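Local structure of malonyl CoA-acyl carrier protein transacylase (Staphylococcus aureus, 3IM9) at residues A[94-99]-A[164-169]. The protein transfers the malonyl group from malonyl-CoA to holo acyl carrier protein, giving malonyl-ACP and CoA for fatty acid biosynthesis. Sequence-based numbering, arbitrary orientation.
Sequences MGHSLG and PANINC
Asn-166 and Asn-168, two residues apart on strand 162-169, both meet the imidazole of His-96, a ring that projects from the catalytic turn and sets its edge against these two asparagines of the neighbouring sheet. The strand carries a classic beta bulge where Ala-165 and Asn-166 both face Val-174. The CB of Asn-166 points at the other segment and lies 4.0 Å from His-96 CE1, while its OD1 sits 3.7 Å from the same carbon, near the ring plane, which makes this an edge contact. Ring and amide planes are 87° apart. The Asn-166 side chain also lies close to His-207, the probable catalytic histidine. The contact spans two sheets, strand 92-95 being outermost in the parallel one and strand 162-169 part of the mixed one, consistent with the large alpha/beta and small ferredoxin-like subdomains of FabD acyltransferases, with the active site between them. His-96 follows strand 92-95 in a Gly-His-Ser-Leu-Gly sequence that fits a nucleophile elbow: Ser-97, the likely nucleophile, has phi 64° within a type II' turn, and its OG is hydrogen-bonded to His-207 and Arg-122. With CG anti to the backbone N, chi1 -163°, His-96 reaches out of this turn toward the strand. Ile-167 turns its side chain away, onto Phe-145 and Ile-264. At Asn-168 the terminal amide approaches the ring edge at NE2, and a bound sulfate lies beside His-96.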
loop_
_atom_site.group_PDB
_atom_site.type_symbol
_atom_site.label_atom_id
_atom_site.label_comp_id
_atom_site.label_asym_id
_atom_site.label_seq_id
_atom_site.Cartn_x
_atom_site.Cartn_y
_atom_site.Cartn_z
ATOM N N MET A 94 3.452 -8.700 -1.710
ATOM C CA MET A 94 3.154 -7.722 -0.626
ATOM C C MET A 94 2.741 -6.433 -1.271
ATOM O O MET A 94 2.964 -6.218 -2.454
ATOM C CB MET A 94 4.373 -7.457 0.319
ATOM C CG MET A 94 5.541 -6.801 -0.361
ATOM S SD MET A 94 6.795 -6.229 0.758
ATOM C CE MET A 94 8.025 -5.863 -0.467
ATOM N N GLY A 95 2.056 -5.606 -0.506
ATOM C CA GLY A 95 1.657 -4.256 -1.065
ATOM C C GLY A 95 1.589 -3.264 0.073
ATOM O O GLY A 95 1.359 -3.637 1.247
ATOM N N HIS A 96 1.732 -1.983 -0.274
ATOM C CA HIS A 96 1.855 -0.952 0.788
ATOM C C HIS A 96 0.500 -0.388 1.159
ATOM O O HIS A 96 -0.106 0.321 0.336
ATOM C CB HIS A 96 2.796 0.138 0.296
ATOM C CG HIS A 96 3.311 1.022 1.393
ATOM N ND1 HIS A 96 2.518 2.033 1.939
ATOM C CD2 HIS A 96 4.552 1.168 1.908
ATOM C CE1 HIS A 96 3.225 2.671 2.872
ATOM N NE2 HIS A 96 4.477 2.197 2.844
ATOM N N SER A 97 0.005 -0.780 2.346
ATOM C CA SER A 97 -1.252 -0.260 2.900
ATOM C C SER A 97 -2.414 -0.668 1.976
ATOM O O SER A 97 -2.808 -1.844 1.973
ATOM C CB SER A 97 -1.194 1.216 3.203
ATOM O OG SER A 97 -2.404 1.616 3.835
ATOM N N LEU A 98 -2.971 0.235 1.159
ATOM C CA LEU A 98 -3.957 -0.184 0.154
ATOM C C LEU A 98 -3.380 -1.351 -0.701
ATOM O O LEU A 98 -4.117 -2.269 -1.112
ATOM C CB LEU A 98 -4.290 1.066 -0.692
ATOM C CG LEU A 98 -5.277 0.826 -1.867
ATOM C CD1 LEU A 98 -4.597 0.190 -3.140
ATOM C CD2 LEU A 98 -6.554 0.079 -1.432
ATOM N N GLY A 99 -2.124 -1.227 -1.082
ATOM C CA GLY A 99 -1.511 -2.222 -1.953
ATOM C C GLY A 99 -1.656 -3.663 -1.471
ATOM O O GLY A 99 -1.589 -4.580 -2.289
ATOM N N PRO A 164 5.268 6.221 14.784
ATOM C CA PRO A 164 5.734 5.781 13.442
ATOM C C PRO A 164 4.589 5.005 12.838
ATOM O O PRO A 164 3.917 4.154 13.511
ATOM C CB PRO A 164 6.925 4.844 13.790
ATOM C CG PRO A 164 7.519 5.437 15.123
ATOM C CD PRO A 164 6.174 5.743 15.885
ATOM N N ALA A 165 4.328 5.315 11.572
ATOM C CA ALA A 165 3.203 4.754 10.842
ATOM C C ALA A 165 3.655 3.950 9.630
ATOM O O ALA A 165 3.314 2.774 9.508
ATOM C CB ALA A 165 2.244 5.859 10.418
ATOM N N ASN A 166 4.417 4.568 8.729
ATOM C CA ASN A 166 4.826 3.844 7.550
ATOM C C ASN A 166 6.335 3.778 7.642
ATOM O O ASN A 166 7.036 4.778 7.574
ATOM C CB ASN A 166 4.402 4.535 6.200
ATOM C CG ASN A 166 2.947 4.749 5.986
ATOM O OD1 ASN A 166 2.598 5.594 5.088
ATOM N ND2 ASN A 166 2.097 4.050 6.591
ATOM N N ILE A 167 6.866 2.573 7.834
ATOM C CA ILE A 167 8.294 2.332 8.002
ATOM C C ILE A 167 8.820 1.899 6.616
ATOM O O ILE A 167 8.708 0.763 6.246
ATOM C CB ILE A 167 8.526 1.190 9.024
ATOM C CG1 ILE A 167 7.764 1.450 10.361
ATOM C CG2 ILE A 167 10.001 1.107 9.292
ATOM C CD1 ILE A 167 7.964 2.722 11.033
ATOM N N ASN A 168 9.226 2.876 5.845
ATOM C CA ASN A 168 9.391 2.716 4.379
ATOM C C ASN A 168 10.759 2.289 3.927
ATOM O O ASN A 168 10.853 1.346 3.147
ATOM C CB ASN A 168 8.927 4.003 3.656
ATOM C CG ASN A 168 7.413 4.199 3.766
ATOM O OD1 ASN A 168 6.682 3.282 4.141
ATOM N ND2 ASN A 168 6.948 5.386 3.356
ATOM N N CYS A 169 11.796 3.018 4.311
ATOM C CA CYS A 169 13.181 2.628 3.965
ATOM C C CYS A 169 14.076 3.382 4.918
ATOM O O CYS A 169 13.633 4.260 5.642
ATOM C CB CYS A 169 13.515 2.939 2.500
ATOM S SG CYS A 169 13.569 4.696 2.070
#